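Local structure of glucose import ATP-binding protein GlcV (1OXX) at residues I4-V9 and G60-D65; F34-P39 and G212-G217; A104-N109 and A154-P159; E246-V251 and S269-I274. The protein couples ATP binding and hydrolysis to glucose uptake as the ATP-binding subunit of an ABC transporter in Sulfolobus solfataricus. The protein carries 1 engineered substitution. All coordinates share one frame; numbering follows the deposited sequence. Where two conformers were deposited one is given.

Contact 1 (I4-V9 and G60-D65)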
loop_
_atom_site.group_PDB
_atom_site.type_symbol
_atom_site.label_atom_id
_atom_site.label_comp_id
_atom_site.label_asym_id
_atom_site.label_seq_id
_atom_site.Cartn_x
_atom_site.Cartn_y
_atom_site.Cartn_z
ATOM N N ILE A 4 -8.080 -11.131 13.785
ATOM C CA ILE A 4 -9.230 -10.622 13.064
ATOM C C ILE A 4 -9.665 -11.629 12.016
ATOM O O ILE A 4 -8.875 -11.982 11.114
ATOM C CB ILE A 4 -8.914 -9.291 12.389
ATOM C CG1 ILE A 4 -8.299 -8.298 13.387
ATOM C CG2 ILE A 4 -10.176 -8.707 11.752
ATOM C CD1 ILE A 4 -9.183 -7.944 14.555
ATOM N N ILE A 5 -10.906 -12.087 12.108
ATOM C CA ILE A 5 -11.473 -13.000 11.125
ATOM C C ILE A 5 -12.501 -12.233 10.326
ATOM O O ILE A 5 -13.501 -11.780 10.875
ATOM C CB ILE A 5 -12.162 -14.241 11.746
ATOM C CG1 ILE A 5 -11.143 -15.138 12.436
ATOM C CG2 ILE A 5 -12.902 -15.017 10.664
ATOM C CD1 ILE A 5 -11.765 -16.401 13.015
ATOM N N VAL A 6 -12.228 -12.088 9.030
ATOM C CA VAL A 6 -13.108 -11.456 8.067
ATOM C C VAL A 6 -13.735 -12.615 7.295
ATOM O O VAL A 6 -13.026 -13.287 6.561
ATOM C CB VAL A 6 -12.308 -10.543 7.132
ATOM C CG1 VAL A 6 -13.219 -9.857 6.119
ATOM C CG2 VAL A 6 -11.548 -9.504 7.930
ATOM N N LYS A 7 -15.024 -12.860 7.491
ATOM C CA LYS A 7 -15.710 -14.021 6.908
ATOM C C LYS A 7 -16.795 -13.639 5.901
ATOM O O LYS A 7 -17.826 -13.061 6.266
ATOM C CB LYS A 7 -16.326 -14.862 8.026
ATOM C CG LYS A 7 -16.856 -16.201 7.550
ATOM C CD LYS A 7 -15.723 -17.137 7.223
ATOM C CE LYS A 7 -16.229 -18.414 6.544
ATOM N NZ LYS A 7 -15.141 -19.426 6.378
ATOM N N ASN A 8 -16.536 -13.933 4.626
ATOM C CA ASN A 8 -17.455 -13.614 3.538
ATOM C C ASN A 8 -18.015 -12.206 3.603
ATOM O O ASN A 8 -19.215 -11.993 3.431
ATOM C CB ASN A 8 -18.614 -14.617 3.514
ATOM C CG ASN A 8 -18.150 -16.031 3.340
ATOM O OD1 ASN A 8 -18.564 -16.923 4.076
ATOM N ND2 ASN A 8 -17.296 -16.251 2.354
ATOM N N VAL A 9 -17.153 -11.234 3.844
ATOM C CA VAL A 9 -17.637 -9.874 3.998
ATOM C C VAL A 9 -17.898 -9.171 2.675
ATOM O O VAL A 9 -17.013 -9.049 1.828
ATOM C CB VAL A 9 -16.683 -9.063 4.813
ATOM C CG1 VAL A 9 -16.951 -7.579 4.651
ATOM C CG2 VAL A 9 -16.779 -9.519 6.297
ATOM N N GLY A 60 -22.140 -11.158 5.613
ATOM C CA GLY A 60 -20.914 -11.692 6.178
ATOM C C GLY A 60 -20.691 -11.278 7.625
ATOM O O GLY A 60 -21.452 -10.499 8.202
ATOM N N GLU A 61 -19.591 -11.759 8.188
ATOM C CA GLU A 61 -19.314 -11.593 9.605
ATOM C C GLU A 61 -17.877 -11.162 9.886
ATOM O O GLU A 61 -16.965 -11.503 9.139
ATOM C CB GLU A 61 -19.586 -12.921 10.311
ATOM C CG GLU A 61 -21.013 -13.436 10.110
ATOM C CD GLU A 61 -21.203 -14.239 8.829
ATOM O OE1 GLU A 61 -20.318 -15.054 8.485
ATOM O OE2 GLU A 61 -22.251 -14.068 8.171
ATOM N N LEU A 62 -17.696 -10.452 10.993
ATOM C CA LEU A 62 -16.384 -9.985 11.415
ATOM C C LEU A 62 -16.184 -10.332 12.879
ATOM O O LEU A 62 -17.044 -10.024 13.693
ATOM C CB LEU A 62 -16.303 -8.476 11.218
ATOM C CG LEU A 62 -15.001 -7.784 11.637
ATOM C CD1 LEU A 62 -13.853 -8.259 10.778
ATOM C CD2 LEU A 62 -15.135 -6.272 11.558
ATOM N N TYR A 63 -15.070 -10.988 13.193
ATOM C CA TYR A 63 -14.752 -11.401 14.556
ATOM C C TYR A 63 -13.434 -10.794 15.014
ATOM O O TYR A 63 -12.483 -10.731 14.241
ATOM C CB TYR A 63 -14.611 -12.929 14.642
ATOM C CG TYR A 63 -15.848 -13.687 14.260
ATOM C CD1 TYR A 63 -16.146 -13.933 12.931
ATOM C CD2 TYR A 63 -16.725 -14.159 15.226
ATOM C CE1 TYR A 63 -17.271 -14.628 12.577
ATOM C CE2 TYR A 63 -17.859 -14.858 14.870
ATOM C CZ TYR A 63 -18.120 -15.078 13.543
ATOM O OH TYR A 63 -19.248 -15.778 13.151
ATOM N N PHE A 64 -13.378 -10.397 16.280
ATOM C CA PHE A 64 -12.140 -9.975 16.935
ATOM C C PHE A 64 -11.920 -11.061 17.967
ATOM O O PHE A 64 -12.735 -11.222 18.870
ATOM C CB PHE A 64 -12.297 -8.601 17.609
ATOM C CG PHE A 64 -12.121 -7.422 16.682
ATOM C CD1 PHE A 64 -12.546 -7.444 15.369
ATOM C CD2 PHE A 64 -11.536 -6.256 17.158
ATOM C CE1 PHE A 64 -12.386 -6.309 14.546
ATOM C CE2 PHE A 64 -11.356 -5.155 16.328
ATOM C CZ PHE A 64 -11.796 -5.186 15.027
ATOM N N ASP A 65 -10.846 -11.828 17.807
ATOM C CA ASP A 65 -10.666 -13.061 18.580
ATOM C C ASP A 65 -11.919 -13.919 18.283
ATOM O O ASP A 65 -12.205 -14.124 17.102
ATOM C CB ASP A 65 -10.382 -12.753 20.038
ATOM C CG ASP A 65 -8.989 -12.166 20.237
ATOM O OD1 ASP A 65 -8.097 -12.365 19.365
ATOM O OD2 ASP A 65 -8.692 -11.493 21.244
#
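I5 and Y63 face each other as a hydrogen-bonded antiparallel pair, Y63 N donating to I5 O at 2.9 Å and I5 N returning a bond to Y63 O. K7 and E61 repeat the pattern two residues on, and K7 N to E61 O is also 2.9 Å. The strands run 172° apart in direction. On the face holding I4, V6, L62 and F64, the L62 side chain leaves CB with CG anti to the backbone N (chi1 179°), which turns it toward the neighbouring strand. From CG, CD1 reaches over that strand and lies 3.5 Å from I5 O. The same methyl touches both I4 CG2 (3.8 Å) and V6 CG2 (3.9 Å). This face of the antiparallel β-subdomain of the ABC ATPase packs on helix 41-52, the helix that follows the P-loop, where L62 meets I50 and I51. Next to it, I4 CD1 sits over the centre of the F64 ring, 3.5 Å from its centroid, in a CH-pi contact taken from one of two conformers of I4 and so less certain. On the other face, I5 CB and Y63 CB touch, while the E61 carboxylate bends toward K7 CG and is held through OE2 by N72. At the turn, G60 CA is 3.2 Å from N8 O, a spot where a side chain would collide with that carbonyl, and N8 and V9 form a G1 bulge opposite V24.

Contact 2 (F34-P39 and G212-G217)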
loop_
_atom_site.group_PDB
_atom_site.type_symbol
_atom_site.label_atom_id
_atom_site.label_comp_id
_atom_site.label_asym_id
_atom_site.label_seq_id
_atom_site.Cartn_x
_atom_site.Cartn_y
_atom_site.Cartn_z
ATOM N N PHE A 34 -0.488 -6.341 8.623
ATOM C CA PHE A 34 -1.200 -6.646 7.402
ATOM C C PHE A 34 -1.502 -5.391 6.616
ATOM O O PHE A 34 -1.910 -4.382 7.171
ATOM C CB PHE A 34 -2.501 -7.382 7.708
ATOM C CG PHE A 34 -3.096 -8.077 6.532
ATOM C CD1 PHE A 34 -2.733 -9.375 6.227
ATOM C CD2 PHE A 34 -4.022 -7.456 5.729
ATOM C CE1 PHE A 34 -3.269 -10.014 5.156
ATOM C CE2 PHE A 34 -4.558 -8.104 4.632
ATOM C CZ PHE A 34 -4.178 -9.384 4.357
ATOM N N GLY A 35 -1.298 -5.457 5.317
ATOM C CA GLY A 35 -1.629 -4.340 4.463
ATOM C C GLY A 35 -2.654 -4.670 3.391
ATOM O O GLY A 35 -2.826 -5.824 3.009
ATOM N N ILE A 36 -3.343 -3.635 2.917
ATOM C CA ILE A 36 -4.228 -3.751 1.773
ATOM C C ILE A 36 -3.819 -2.704 0.726
ATOM O O ILE A 36 -3.658 -1.507 1.050
ATOM C CB ILE A 36 -5.715 -3.539 2.177
ATOM C CG1 ILE A 36 -6.206 -4.606 3.172
ATOM C CG2 ILE A 36 -6.584 -3.547 0.967
ATOM C CD1 ILE A 36 -6.518 -5.930 2.542
ATOM N N LEU A 37 -3.619 -3.169 -0.506
ATOM C CA LEU A 37 -3.342 -2.345 -1.674
ATOM C C LEU A 37 -4.499 -2.490 -2.658
ATOM O O LEU A 37 -5.103 -3.557 -2.720
ATOM C CB LEU A 37 -2.090 -2.839 -2.401
ATOM C CG LEU A 37 -0.763 -2.514 -1.706
ATOM C CD1 LEU A 37 0.399 -3.260 -2.371
ATOM C CD2 LEU A 37 -0.470 -1.020 -1.624
ATOM N N GLY A 38 -4.796 -1.450 -3.454
ATOM C CA GLY A 38 -5.837 -1.529 -4.474
ATOM C C GLY A 38 -6.131 -0.215 -5.193
ATOM O O GLY A 38 -5.752 0.831 -4.692
ATOM N N PRO A 39 -6.793 -0.277 -6.350
ATOM C CA PRO A 39 -7.109 0.933 -7.128
ATOM C C PRO A 39 -8.155 1.825 -6.479
ATOM O O PRO A 39 -8.213 2.999 -6.832
ATOM C CB PRO A 39 -7.686 0.382 -8.445
ATOM C CG PRO A 39 -7.373 -1.068 -8.450
ATOM C CD PRO A 39 -7.272 -1.497 -7.019
ATOM N N GLY A 212 -2.828 -7.994 1.133
ATOM C CA GLY A 212 -3.873 -8.408 0.239
ATOM C C GLY A 212 -4.114 -7.299 -0.767
ATOM O O GLY A 212 -4.006 -6.100 -0.457
ATOM N N VAL A 213 -4.410 -7.693 -1.992
ATOM C CA VAL A 213 -4.679 -6.734 -3.037
ATOM C C VAL A 213 -6.141 -6.798 -3.442
ATOM O O VAL A 213 -6.662 -7.860 -3.804
ATOM C CB VAL A 213 -3.802 -7.010 -4.253
ATOM C CG1 VAL A 213 -4.036 -5.960 -5.309
ATOM C CG2 VAL A 213 -2.347 -7.043 -3.825
ATOM N N LEU A 214 -6.788 -5.643 -3.392
ATOM C CA LEU A 214 -8.205 -5.510 -3.707
ATOM C C LEU A 214 -8.416 -4.914 -5.104
ATOM O O LEU A 214 -7.946 -3.807 -5.372
ATOM C CB LEU A 214 -8.877 -4.575 -2.698
ATOM C CG LEU A 214 -9.627 -5.210 -1.521
ATOM C CD1 LEU A 214 -9.213 -6.653 -1.307
ATOM C CD2 LEU A 214 -9.470 -4.397 -0.235
ATOM N N VAL A 215 -9.127 -5.637 -5.966
ATOM C CA VAL A 215 -9.460 -5.145 -7.302
ATOM C C VAL A 215 -10.958 -5.354 -7.513
ATOM O O VAL A 215 -11.456 -6.454 -7.360
ATOM C CB VAL A 215 -8.682 -5.874 -8.404
ATOM C CG1 VAL A 215 -9.093 -5.369 -9.791
ATOM C CG2 VAL A 215 -7.171 -5.713 -8.210
ATOM N N LYS A 216 -11.655 -4.273 -7.846
ATOM C CA LYS A 216 -13.097 -4.317 -8.064
ATOM C C LYS A 216 -13.841 -4.950 -6.887
ATOM O O LYS A 216 -14.805 -5.683 -7.072
ATOM C CB LYS A 216 -13.417 -5.053 -9.363
ATOM N N GLY A 217 -13.365 -4.694 -5.669
ATOM C CA GLY A 217 -14.014 -5.177 -4.458
ATOM C C GLY A 217 -13.634 -6.596 -4.066
ATOM O O GLY A 217 -14.095 -7.133 -3.052
#
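Strands 34-37 and 212-215 run parallel, their axes 4.7 Å apart at closest and inclined by 24°, with I36 paired to G212 and L37 to V213. Three backbone bonds form the ladder. G212 takes part in two of them, its N reaching G35 O at 2.9 Å and its O receiving L37 N at 3.0 Å. L214 N then binds L37 O at 2.8 Å, nearly straight at the hydrogen (169°). The CA of I36 adds a C-H...O contact to G212 O, and V213 CA does the same with L37 O.

Having no side chain, G212 lets I36 and F34 close over its backbone: a CB there would press on I36 CD1 and come close to F34 CZ. The F34 ring, CG anti to its backbone N (chi1 -163°), extends toward G212 so that CZ lies 3.8 Å from G212 N. I36 CD1 meets the edge of that ring in its plane. I36 CG2 points toward L214 CD2, but this approach is doubtful, since it is tighter than normal contact and L214 has two conformers. V213 CG1 rests 3.7 Å from L37 O, on the face that L37 shares. At the end, P39 CD lies against L214 O as the chain leaves the sheet.

Strand 33-37 lies between strands 193-198 and 210-215 and runs straight into the Walker A loop, where G38 O accepts a bond from K44 NZ, a residue inferred to bind ATP. Main-chain bonds and mainly apolar side chains thus join the strand that leads into the phosphate-binding loop to its neighbour.

Contact 3 (A104-N109 and A154-P159)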
loop_
_atom_site.group_PDB
_atom_site.type_symbol
_atom_site.label_atom_id
_atom_site.label_comp_id
_atom_site.label_asym_id
_atom_site.label_seq_id
_atom_site.Cartn_x
_atom_site.Cartn_y
_atom_site.Cartn_z
ATOM N N ALA A 104 -5.943 13.860 25.066
ATOM C CA ALA A 104 -6.783 13.499 26.201
ATOM C C ALA A 104 -8.214 13.181 25.806
ATOM O O ALA A 104 -8.936 12.495 26.539
ATOM C CB ALA A 104 -6.799 14.617 27.189
ATOM N N PHE A 105 -8.649 13.695 24.669
ATOM C CA PHE A 105 -10.042 13.570 24.267
ATOM C C PHE A 105 -10.623 12.154 24.378
ATOM O O PHE A 105 -11.713 11.991 24.918
ATOM C CB PHE A 105 -10.231 14.121 22.849
ATOM C CG PHE A 105 -11.672 14.296 22.465
ATOM C CD1 PHE A 105 -12.419 15.331 22.997
ATOM C CD2 PHE A 105 -12.276 13.416 21.600
ATOM C CE1 PHE A 105 -13.750 15.490 22.653
ATOM C CE2 PHE A 105 -13.605 13.570 21.250
ATOM C CZ PHE A 105 -14.338 14.611 21.780
ATOM N N PRO A 106 -9.929 11.134 23.883
ATOM C CA PRO A 106 -10.488 9.778 23.952
ATOM C C PRO A 106 -10.673 9.271 25.373
ATOM O O PRO A 106 -11.384 8.286 25.567
ATOM C CB PRO A 106 -9.444 8.933 23.217
ATOM C CG PRO A 106 -8.727 9.913 22.316
ATOM C CD PRO A 106 -8.649 11.168 23.158
ATOM N N LEU A 107 -10.052 9.919 26.350
ATOM C CA LEU A 107 -10.126 9.464 27.737
ATOM C C LEU A 107 -11.275 10.080 28.526
ATOM O O LEU A 107 -11.470 9.742 29.691
ATOM C CB LEU A 107 -8.830 9.798 28.460
ATOM C CG LEU A 107 -7.531 9.226 27.876
ATOM C CD1 LEU A 107 -6.336 9.581 28.738
ATOM C CD2 LEU A 107 -7.656 7.731 27.743
ATOM N N THR A 108 -12.024 10.962 27.884
ATOM C CA THR A 108 -13.080 11.736 28.539
ATOM C C THR A 108 -14.035 10.900 29.377
ATOM O O THR A 108 -14.365 11.271 30.507
ATOM C CB THR A 108 -13.875 12.501 27.483
ATOM O OG1 THR A 108 -13.011 13.407 26.793
ATOM C CG2 THR A 108 -14.914 13.402 28.139
ATOM N N ASN A 109 -14.480 9.783 28.825
ATOM C CA ASN A 109 -15.444 8.938 29.520
ATOM C C ASN A 109 -14.903 7.551 29.865
ATOM O O ASN A 109 -15.634 6.555 29.843
ATOM C CB ASN A 109 -16.716 8.827 28.691
ATOM C CG ASN A 109 -17.350 10.184 28.411
ATOM O OD1 ASN A 109 -17.698 10.934 29.335
ATOM N ND2 ASN A 109 -17.506 10.505 27.133
ATOM N N ALA A 154 -4.325 8.095 18.961
ATOM C CA ALA A 154 -4.690 6.712 18.635
ATOM C C ALA A 154 -4.240 5.696 19.667
ATOM O O ALA A 154 -4.864 4.639 19.786
ATOM C CB ALA A 154 -4.118 6.341 17.309
ATOM N N LEU A 155 -3.173 5.997 20.407
ATOM C CA LEU A 155 -2.542 5.049 21.335
ATOM C C LEU A 155 -2.894 5.262 22.800
ATOM O O LEU A 155 -2.550 4.465 23.669
ATOM C CB LEU A 155 -1.028 5.154 21.189
ATOM C CG LEU A 155 -0.488 4.781 19.818
ATOM C CD1 LEU A 155 1.005 5.049 19.784
ATOM C CD2 LEU A 155 -0.779 3.346 19.500
ATOM N N VAL A 156 -3.592 6.349 23.069
ATOM C CA VAL A 156 -3.803 6.767 24.454
ATOM C C VAL A 156 -4.607 5.795 25.322
ATOM O O VAL A 156 -4.417 5.754 26.531
ATOM C CB VAL A 156 -4.383 8.212 24.517
ATOM C CG1 VAL A 156 -5.854 8.236 24.247
ATOM C CG2 VAL A 156 -4.057 8.819 25.848
ATOM N N LYS A 157 -5.493 5.022 24.707
ATOM C CA LYS A 157 -6.287 4.009 25.435
ATOM C C LYS A 157 -5.702 2.594 25.360
ATOM O O LYS A 157 -6.396 1.612 25.615
ATOM C CB LYS A 157 -7.722 3.940 24.904
ATOM C CG LYS A 157 -8.578 5.190 25.121
ATOM C CD LYS A 157 -10.038 4.939 24.768
ATOM C CE LYS A 157 -10.246 4.742 23.274
ATOM N NZ LYS A 157 -11.682 4.485 22.934
ATOM N N ASP A 158 -4.434 2.480 25.014
ATOM C CA ASP A 158 -3.798 1.168 24.845
ATOM C C ASP A 158 -4.619 0.151 24.040
ATOM O O ASP A 158 -5.196 -0.808 24.533
ATOM C CB ASP A 158 -3.401 0.542 26.170
ATOM C CG ASP A 158 -2.203 -0.383 26.016
ATOM O OD1 ASP A 158 -1.162 0.090 25.487
ATOM O OD2 ASP A 158 -2.214 -1.586 26.362
ATOM N N PRO A 159 -4.606 0.355 22.762
ATOM C CA PRO A 159 -5.328 -0.522 21.851
ATOM C C PRO A 159 -4.631 -1.845 21.589
ATOM O O PRO A 159 -3.448 -2.014 21.880
ATOM C CB PRO A 159 -5.325 0.272 20.553
ATOM C CG PRO A 159 -4.210 1.195 20.628
ATOM C CD PRO A 159 -3.848 1.395 22.062
HETATM O O HOH W 1 -12.896 6.936 23.796
#
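V156 turns its two methyls to different partners, CG1 toward P106 and CG2 toward L107. Its chi1 of 80° places CG1 between the backbone N and the carbonyl carbon, a crowded setting that brings this methyl against the proline ring, 3.8 Å from P106 CB. The P106 and V156 side chains cross at about a right angle. L107 instead meets V156 aslant, CD1 lying 3.8 Å from V156 CG2, while its other methyl, CD2, touches K157 CG at the same distance as the two side chains run past each other in opposite directions. An alanine at L107 would remove both methyls and is likely to leave V156 CG2 and the K157 methylenes without their apolar partner. No direct hydrogen bond crosses the contact. In the modelled lysine conformer, a water donates a hydrogen bond to P106 O (2.7 Å) and accepts one from K157 NZ (2.9 Å), linking the two segments at the edge of the contact. The short 3-10 turn 105-107 follows helix 99-104, and the type I turn L155-D158 leads from helix 143-155 toward strand 161-165. R120 of helix 114-127 packs on L107 and binds V156 O, tying a third helix of the helical part of the ATPase to the pair.

Contact 4 (E246-V251 and S269-I274)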
loop_
_atom_site.group_PDB
_atom_site.type_symbol
_atom_site.label_atom_id
_atom_site.label_comp_id
_atom_site.label_asym_id
_atom_site.label_seq_id
_atom_site.Cartn_x
_atom_site.Cartn_y
_atom_site.Cartn_z
ATOM N N GLU A 246 4.091 -2.648 -19.323
ATOM C CA GLU A 246 3.104 -3.604 -19.828
ATOM C C GLU A 246 3.099 -3.537 -21.343
ATOM O O GLU A 246 2.857 -2.464 -21.919
ATOM C CB GLU A 246 1.711 -3.251 -19.305
ATOM C CG GLU A 246 1.623 -3.063 -17.804
ATOM C CD GLU A 246 0.249 -2.624 -17.333
ATOM O OE1 GLU A 246 -0.751 -2.787 -18.087
ATOM O OE2 GLU A 246 0.173 -2.123 -16.189
ATOM N N LEU A 247 3.373 -4.672 -21.983
ATOM C CA LEU A 247 3.424 -4.731 -23.447
ATOM C C LEU A 247 2.594 -5.888 -23.919
ATOM O O LEU A 247 2.517 -6.902 -23.239
ATOM C CB LEU A 247 4.841 -4.984 -23.950
ATOM C CG LEU A 247 5.930 -3.978 -23.630
ATOM C CD1 LEU A 247 6.527 -4.384 -22.319
ATOM C CD2 LEU A 247 6.979 -3.961 -24.726
ATOM N N GLU A 248 2.006 -5.764 -25.099
ATOM C CA GLU A 248 1.220 -6.843 -25.677
ATOM C C GLU A 248 1.892 -7.328 -26.952
ATOM O O GLU A 248 2.359 -6.529 -27.775
ATOM C CB GLU A 248 -0.206 -6.370 -26.001
ATOM C CG GLU A 248 -1.086 -7.490 -26.559
ATOM C CD GLU A 248 -2.459 -7.033 -27.033
ATOM O OE1 GLU A 248 -3.067 -6.173 -26.366
ATOM O OE2 GLU A 248 -2.942 -7.556 -28.071
ATOM N N GLY A 249 1.937 -8.640 -27.135
ATOM C CA GLY A 249 2.528 -9.190 -28.334
ATOM C C GLY A 249 1.900 -10.479 -28.794
ATOM O O GLY A 249 0.948 -10.985 -28.199
ATOM N N LYS A 250 2.471 -11.020 -29.862
ATOM C CA LYS A 250 1.999 -12.247 -30.460
ATOM C C LYS A 250 2.834 -13.430 -29.993
ATOM O O LYS A 250 4.059 -13.387 -30.020
ATOM C CB LYS A 250 2.075 -12.144 -31.984
ATOM C CG LYS A 250 1.540 -13.371 -32.706
ATOM C CD LYS A 250 1.720 -13.291 -34.217
ATOM C CE LYS A 250 1.003 -14.448 -34.913
ATOM N NZ LYS A 250 1.107 -14.390 -36.401
ATOM N N VAL A 251 2.165 -14.503 -29.596
ATOM C CA VAL A 251 2.863 -15.707 -29.183
ATOM C C VAL A 251 3.373 -16.460 -30.413
ATOM O O VAL A 251 2.596 -16.739 -31.335
ATOM C CB VAL A 251 1.918 -16.607 -28.369
ATOM C CG1 VAL A 251 2.494 -18.027 -28.233
ATOM C CG2 VAL A 251 1.641 -15.971 -27.007
ATOM N N SER A 269 -2.415 -18.864 -25.072
ATOM C CA SER A 269 -3.270 -18.006 -25.887
ATOM C C SER A 269 -2.579 -17.454 -27.144
ATOM O O SER A 269 -1.369 -17.587 -27.312
ATOM C CB SER A 269 -3.791 -16.854 -25.024
ATOM O OG SER A 269 -2.721 -16.146 -24.416
ATOM N N ASP A 270 -3.355 -16.793 -28.000
ATOM C CA ASP A 270 -2.858 -16.258 -29.261
ATOM C C ASP A 270 -1.912 -15.088 -29.036
ATOM O O ASP A 270 -0.911 -14.926 -29.740
ATOM C CB ASP A 270 -4.039 -15.800 -30.115
ATOM C CG ASP A 270 -4.719 -16.952 -30.831
ATOM O OD1 ASP A 270 -4.113 -18.044 -30.920
ATOM O OD2 ASP A 270 -5.853 -16.855 -31.341
ATOM N N ARG A 271 -2.252 -14.267 -28.058
ATOM C CA ARG A 271 -1.440 -13.107 -27.727
ATOM C C ARG A 271 -1.142 -13.126 -26.241
ATOM O O ARG A 271 -1.776 -13.853 -25.476
ATOM C CB ARG A 271 -2.175 -11.833 -28.121
ATOM C CG ARG A 271 -2.492 -11.787 -29.613
ATOM C CD ARG A 271 -3.130 -10.490 -30.054
ATOM N NE ARG A 271 -2.247 -9.343 -29.898
ATOM C CZ ARG A 271 -1.264 -9.045 -30.727
ATOM N NH1 ARG A 271 -1.018 -9.823 -31.774
ATOM N NH2 ARG A 271 -0.527 -7.965 -30.513
ATOM N N ALA A 272 -0.173 -12.321 -25.833
ATOM C CA ALA A 272 0.257 -12.294 -24.441
ATOM C C ALA A 272 0.559 -10.897 -23.973
ATOM O O ALA A 272 0.916 -10.033 -24.760
ATOM C CB ALA A 272 1.500 -13.142 -24.259
ATOM N N ILE A 273 0.431 -10.705 -22.661
ATOM C CA ILE A 273 0.843 -9.480 -22.021
ATOM C C ILE A 273 2.172 -9.765 -21.340
ATOM O O ILE A 273 2.301 -10.743 -20.602
ATOM C CB ILE A 273 -0.184 -9.038 -20.998
ATOM C CG1 ILE A 273 -1.520 -8.750 -21.690
ATOM C CG2 ILE A 273 0.321 -7.820 -20.235
ATOM C CD1 ILE A 273 -2.670 -8.527 -20.738
ATOM N N ILE A 274 3.161 -8.938 -21.629
ATOM C CA ILE A 274 4.464 -9.042 -21.008
ATOM C C ILE A 274 4.553 -7.946 -19.952
ATOM O O ILE A 274 4.194 -6.804 -20.213
ATOM C CB ILE A 274 5.571 -8.822 -22.077
ATOM C CG1 ILE A 274 5.620 -9.976 -23.075
ATOM C CG2 ILE A 274 6.937 -8.617 -21.424
ATOM C CD1 ILE A 274 6.200 -11.221 -22.502
HETATM O O HOH W 2 -0.123 -16.671 -31.858
#
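E248 OE2 accepts a bond of 2.6 Å from R271 NE, a salt bridge that is close to straight at 165°. The oxygen uses its anti lone pair, pointing away from OE1, and lies almost in the guanidinium plane, although carboxylate and guanidinium planes are turned 65° apart. E248 reaches there on an extended chain with CG anti to the backbone N (chi1 -178°), whereas R271 bends at chi3 so that its guanidinium folds over the partner strand, with G249 O 3.9 Å above its plane. The other carboxylate oxygen, OE1, bridges to K352. A leucine in place of E248 would probably leave R271 and K352 without their shared countercharge and the guanidinium freer to turn. Underneath, the backbones pair in antiparallel fashion. L247 and I274 exchange two bonds, I274 N to L247 O being 2.7 Å, and G249 and A272 exchange two more. V251 N continues the ladder to D270 O at 3.1 Å, and a water donates to both V251 O and D270 O at its end. V251 CG2 meets A272 CB at 3.9 Å. Within its own segment, S269 OG donates to R271 O. Strand 271-276 lies between strands 245-252 and 348-351 in an antiparallel sheet of the C-terminal part of GlcV, whose function is unknown and part of which is related by sequence to OB folds.

Contacts 1, 2 and 3 belong to the ATPase domain, whereas contact 4 lies toward the C-terminal part, its centre about 54 Å from that of contact 3. Contact 2 is the most deeply buried and the only parallel pairing, wholly apolar in its side chains. Contact 1, about 17 Å away centre to centre, is antiparallel and two-faced, apolar toward the helix after the P-loop and more polar on the opposite face. That helix follows shortly after the 34-39 segment of contact 2. Contact 4 is again antiparallel but carries a salt bridge at an exposed face. Contact 3, partly buried, joins two turns through apolar groups, lysine methylenes and a water instead of a backbone ladder.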